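Long-range contact in beta-ketoacyl-[acyl-carrier-protein] synthase FabY (Pseudomonas aeruginosa, PDB 4CW4), which catalyses the condensation of acetyl-CoA with malonyl-acyl carrier protein to acetoacetyl-acyl carrier protein, the step that initiates fatty acid synthesis: residues T283-K295 / G476-I488. Residues are numbered along the deposited sequence; the frame is centred on the assembly and turned at random.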
loop_
_atom_site.group_PDB
_atom_site.type_symbol
_atom_site.label_atom_id
_atom_site.label_comp_id
_atom_site.label_asym_id
_atom_site.label_seq_id
_atom_site.Cartn_x
_atom_site.Cartn_y
_atom_site.Cartn_z
ATOM N N THR A 283 -2.917 -2.706 1.753
ATOM C CA THR A 283 -4.059 -2.325 0.928
ATOM C C THR A 283 -4.762 -3.510 0.266
ATOM O O THR A 283 -4.161 -4.541 -0.055
ATOM C CB THR A 283 -3.666 -1.287 -0.139
ATOM O OG1 THR A 283 -2.546 -1.757 -0.893
ATOM C CG2 THR A 283 -3.291 0.008 0.503
ATOM N N GLY A 284 -6.064 -3.317 0.107
ATOM C CA GLY A 284 -6.970 -4.252 -0.519
ATOM C C GLY A 284 -8.159 -3.476 -1.055
ATOM O O GLY A 284 -9.306 -3.826 -0.798
ATOM N N ALA A 285 -7.870 -2.375 -1.737
ATOM C CA ALA A 285 -8.912 -1.516 -2.272
ATOM C C ALA A 285 -9.915 -1.126 -1.168
ATOM O O ALA A 285 -9.506 -0.736 -0.069
ATOM C CB ALA A 285 -9.584 -2.175 -3.482
ATOM N N CYS A 286 -11.194 -1.219 -1.442
ATOM C CA CYS A 286 -12.127 -0.678 -0.498
ATOM C C CYS A 286 -12.411 -1.625 0.712
ATOM O O CYS A 286 -13.234 -1.289 1.576
ATOM C CB CYS A 286 -13.351 -0.173 -1.279
ATOM S SG CYS A 286 -13.019 1.431 -2.177
ATOM N N ALA A 287 -11.655 -2.740 0.812
ATOM C CA ALA A 287 -11.619 -3.611 2.000
ATOM C C ALA A 287 -10.377 -3.419 2.857
ATOM O O ALA A 287 -10.129 -4.165 3.789
ATOM C CB ALA A 287 -11.746 -5.045 1.589
ATOM N N THR A 288 -9.603 -2.383 2.554
ATOM C CA THR A 288 -8.295 -2.177 3.164
ATOM C C THR A 288 -8.263 -2.236 4.698
ATOM O O THR A 288 -7.367 -2.871 5.263
ATOM C CB THR A 288 -7.689 -0.847 2.638
ATOM O OG1 THR A 288 -7.205 -1.044 1.308
ATOM C CG2 THR A 288 -6.555 -0.332 3.505
ATOM N N PHE A 289 -9.196 -1.589 5.393
ATOM C CA PHE A 289 -9.065 -1.600 6.841
ATOM C C PHE A 289 -9.092 -3.017 7.399
ATOM O O PHE A 289 -8.356 -3.317 8.320
ATOM C CB PHE A 289 -10.112 -0.719 7.527
ATOM C CG PHE A 289 -10.214 -0.977 8.998
ATOM C CD1 PHE A 289 -9.291 -0.442 9.875
ATOM C CD2 PHE A 289 -11.208 -1.791 9.498
ATOM C CE1 PHE A 289 -9.374 -0.684 11.209
ATOM C CE2 PHE A 289 -11.289 -2.042 10.851
ATOM C CZ PHE A 289 -10.369 -1.492 11.707
ATOM N N LEU A 290 -9.930 -3.881 6.837
ATOM C CA LEU A 290 -9.984 -5.255 7.295
ATOM C C LEU A 290 -8.677 -5.991 6.996
ATOM O O LEU A 290 -8.301 -6.877 7.743
ATOM C CB LEU A 290 -11.198 -5.990 6.706
ATOM C CG LEU A 290 -12.578 -5.554 7.228
ATOM C CD1 LEU A 290 -13.682 -6.407 6.609
ATOM C CD2 LEU A 290 -12.630 -5.657 8.737
ATOM N N TYR A 291 -7.988 -5.641 5.909
ATOM C CA TYR A 291 -6.677 -6.214 5.661
ATOM C C TYR A 291 -5.659 -5.817 6.744
ATOM O O TYR A 291 -4.895 -6.656 7.240
ATOM C CB TYR A 291 -6.164 -5.801 4.276
ATOM C CG TYR A 291 -6.823 -6.454 3.070
ATOM C CD1 TYR A 291 -8.180 -6.657 2.988
ATOM C CD2 TYR A 291 -6.063 -6.839 1.988
ATOM C CE1 TYR A 291 -8.761 -7.245 1.872
ATOM C CE2 TYR A 291 -6.632 -7.415 0.871
ATOM C CZ TYR A 291 -7.984 -7.620 0.823
ATOM O OH TYR A 291 -8.578 -8.199 -0.277
ATOM N N ASN A 292 -5.675 -4.551 7.146
ATOM C CA ASN A 292 -4.844 -4.110 8.258
ATOM C C ASN A 292 -5.275 -4.827 9.548
ATOM O O ASN A 292 -4.447 -5.206 10.377
ATOM C CB ASN A 292 -4.951 -2.587 8.447
ATOM C CG ASN A 292 -4.079 -1.802 7.490
ATOM O OD1 ASN A 292 -3.029 -2.269 7.041
ATOM N ND2 ASN A 292 -4.501 -0.580 7.207
ATOM N N LEU A 293 -6.574 -5.013 9.725
ATOM C CA LEU A 293 -7.092 -5.631 10.948
ATOM C C LEU A 293 -6.686 -7.113 11.006
ATOM O O LEU A 293 -6.380 -7.619 12.078
ATOM C CB LEU A 293 -8.609 -5.464 11.056
ATOM C CG LEU A 293 -9.282 -5.915 12.356
ATOM C CD1 LEU A 293 -8.751 -5.122 13.519
ATOM C CD2 LEU A 293 -10.797 -5.757 12.269
ATOM N N GLN A 294 -6.633 -7.787 9.859
ATOM C CA GLN A 294 -6.192 -9.170 9.842
ATOM C C GLN A 294 -4.757 -9.271 10.372
ATOM O O GLN A 294 -4.419 -10.160 11.185
ATOM C CB GLN A 294 -6.279 -9.773 8.444
ATOM C CG GLN A 294 -6.031 -11.288 8.454
ATOM C CD GLN A 294 -5.964 -11.879 7.065
ATOM O OE1 GLN A 294 -5.023 -11.599 6.315
ATOM N NE2 GLN A 294 -6.969 -12.680 6.697
ATOM N N LYS A 295 -3.898 -8.380 9.886
ATOM C CA LYS A 295 -2.536 -8.327 10.379
ATOM C C LYS A 295 -2.506 -8.043 11.886
ATOM O O LYS A 295 -1.746 -8.676 12.631
ATOM C CB LYS A 295 -1.753 -7.284 9.582
ATOM C CG LYS A 295 -0.294 -7.119 9.964
ATOM C CD LYS A 295 0.583 -8.185 9.361
ATOM C CE LYS A 295 1.987 -8.068 9.936
ATOM N NZ LYS A 295 2.921 -9.060 9.367
ATOM N N GLY A 476 -21.052 7.945 3.398
ATOM C CA GLY A 476 -20.449 7.641 2.119
ATOM C C GLY A 476 -19.345 6.618 2.255
ATOM O O GLY A 476 -19.233 5.932 3.279
ATOM N N HIS A 477 -18.555 6.504 1.195
ATOM C CA HIS A 477 -17.544 5.479 1.030
ATOM C C HIS A 477 -16.158 6.096 1.146
ATOM O O HIS A 477 -15.691 6.765 0.230
ATOM C CB HIS A 477 -17.734 4.867 -0.351
ATOM C CG HIS A 477 -16.967 3.610 -0.566
ATOM N ND1 HIS A 477 -15.886 3.272 0.209
ATOM C CD2 HIS A 477 -17.131 2.601 -1.454
ATOM C CE1 HIS A 477 -15.420 2.096 -0.182
ATOM N NE2 HIS A 477 -16.155 1.666 -1.190
ATOM N N SER A 478 -15.503 5.875 2.280
ATOM C CA SER A 478 -14.191 6.475 2.555
ATOM C C SER A 478 -13.017 5.601 2.117
ATOM O O SER A 478 -11.883 5.797 2.554
ATOM C CB SER A 478 -14.062 6.817 4.039
ATOM O OG SER A 478 -14.203 5.633 4.804
ATOM N N LEU A 479 -13.281 4.670 1.211
ATOM C CA LEU A 479 -12.221 3.967 0.486
ATOM C C LEU A 479 -11.434 3.099 1.478
ATOM O O LEU A 479 -12.013 2.174 2.038
ATOM C CB LEU A 479 -11.350 4.940 -0.315
ATOM C CG LEU A 479 -12.076 5.835 -1.330
ATOM C CD1 LEU A 479 -11.080 6.588 -2.192
ATOM C CD2 LEU A 479 -13.065 5.058 -2.211
ATOM N N ALA A 480 -10.145 3.376 1.713
ATOM C CA ALA A 480 -9.399 2.554 2.675
ATOM C C ALA A 480 -10.113 2.449 4.016
ATOM O O ALA A 480 -10.122 1.396 4.642
ATOM C CB ALA A 480 -7.976 3.073 2.919
ATOM N N THR A 481 -10.716 3.545 4.445
ATOM C CA THR A 481 -11.241 3.634 5.799
ATOM C C THR A 481 -12.659 3.079 5.902
ATOM O O THR A 481 -13.231 3.040 6.985
ATOM C CB THR A 481 -11.202 5.110 6.245
ATOM O OG1 THR A 481 -9.921 5.643 5.900
ATOM C CG2 THR A 481 -11.427 5.273 7.740
ATOM N N ALA A 482 -13.210 2.623 4.784
ATOM C CA ALA A 482 -14.622 2.255 4.757
ATOM C C ALA A 482 -14.997 1.231 5.836
ATOM O O ALA A 482 -15.980 1.389 6.546
ATOM C CB ALA A 482 -15.011 1.736 3.406
ATOM N N SER A 483 -14.229 0.158 5.955
ATOM C CA SER A 483 -14.581 -0.878 6.906
ATOM C C SER A 483 -14.241 -0.511 8.339
ATOM O O SER A 483 -14.745 -1.146 9.248
ATOM C CB SER A 483 -14.033 -2.248 6.493
ATOM O OG SER A 483 -12.636 -2.225 6.233
ATOM N N ALA A 484 -13.445 0.528 8.550
ATOM C CA ALA A 484 -13.287 1.099 9.884
ATOM C C ALA A 484 -14.544 1.908 10.272
ATOM O O ALA A 484 -14.999 1.834 11.396
ATOM C CB ALA A 484 -12.038 1.980 9.975
ATOM N N ASP A 485 -15.100 2.678 9.345
ATOM C CA ASP A 485 -16.386 3.337 9.598
ATOM C C ASP A 485 -17.436 2.294 10.022
ATOM O O ASP A 485 -18.254 2.529 10.914
ATOM C CB ASP A 485 -16.909 4.069 8.347
ATOM C CG ASP A 485 -16.075 5.283 7.957
ATOM O OD1 ASP A 485 -15.412 5.897 8.826
ATOM O OD2 ASP A 485 -16.135 5.644 6.754
ATOM N N GLN A 486 -17.434 1.146 9.342
ATOM C CA GLN A 486 -18.341 0.047 9.698
ATOM C C GLN A 486 -18.089 -0.479 11.111
ATOM O O GLN A 486 -19.016 -0.592 11.920
ATOM C CB GLN A 486 -18.243 -1.105 8.683
ATOM C CG GLN A 486 -18.685 -0.762 7.268
ATOM C CD GLN A 486 -18.344 -1.892 6.292
ATOM O OE1 GLN A 486 -17.187 -2.103 5.936
ATOM N NE2 GLN A 486 -19.334 -2.622 5.881
ATOM N N LEU A 487 -16.844 -0.837 11.401
ATOM C CA LEU A 487 -16.487 -1.393 12.705
ATOM C C LEU A 487 -16.863 -0.435 13.825
ATOM O O LEU A 487 -17.463 -0.829 14.810
ATOM C CB LEU A 487 -14.982 -1.728 12.760
ATOM C CG LEU A 487 -14.494 -2.223 14.143
ATOM C CD1 LEU A 487 -15.320 -3.379 14.622
ATOM C CD2 LEU A 487 -12.999 -2.613 14.134
ATOM N N ILE A 488 -16.559 0.835 13.661
ATOM C CA ILE A 488 -16.799 1.756 14.752
ATOM C C ILE A 488 -18.296 1.950 14.972
ATOM O O ILE A 488 -18.751 2.008 16.119
ATOM C CB ILE A 488 -16.015 3.050 14.542
ATOM C CG1 ILE A 488 -14.545 2.791 14.902
ATOM C CG2 ILE A 488 -16.588 4.183 15.382
ATOM C CD1 ILE A 488 -13.646 3.919 14.611
HETATM O O HOH W 1 -12.101 -0.505 4.101
#
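In the conformer described here, one of two, Cys286 turns its SG anti to its own carbonyl carbon (chi1 -75°), while His477 holds its ring anti to the backbone N (chi1 -168°), and these two settings bring thiol and imidazole together. SG then lies 3.2 Å from His477 CE1, approaching the ring obliquely. Leu479 CD2 packs on the same sulfur and also lies over one face of the imidazole, whose ND1 accepts a hydrogen bond from Leu479 N (3.1 Å) that comes in tilted from the ring plane. The histidine is thus held from its own loop as well as by ring contact with Phe361.

Behind the thiol, a buried water links the two helix starts: it is hydrogen-bonded to Cys286 O and Ala480 O and accepts from Ser483 N. Two weak bonds reinforce this junction, Phe289 N to Ala480 O and, in one of two serine conformers, Leu290 N to Ser483 OG. Beside them, the methyl of Thr288 rests on that of Ala480, while its OG1 accepts from Gly284 N (2.8 Å) and donates to Ala285 O, bracing the turn before Cys286.

Farther along, Phe289 projects toward the second helix. Ala484 CB sits over one face of the ring in a CH-pi contact, 3.7 Å from the centroid, and Leu293 CB of its own helix lies over the opposite face. Leu487 CD2 meets the ring's edge, 3.7 Å from CE2.

Helices 288-295 and 482-488 cross at 72° with axes 8.0 Å apart, a close approach in the thiolase fold's buried core. The turn before the first and the loop before the second bring together Cys286 and His477, with His439 nearby, consistent with the Cys-His-His active site characteristic of KAS I/II-type ketosynthases.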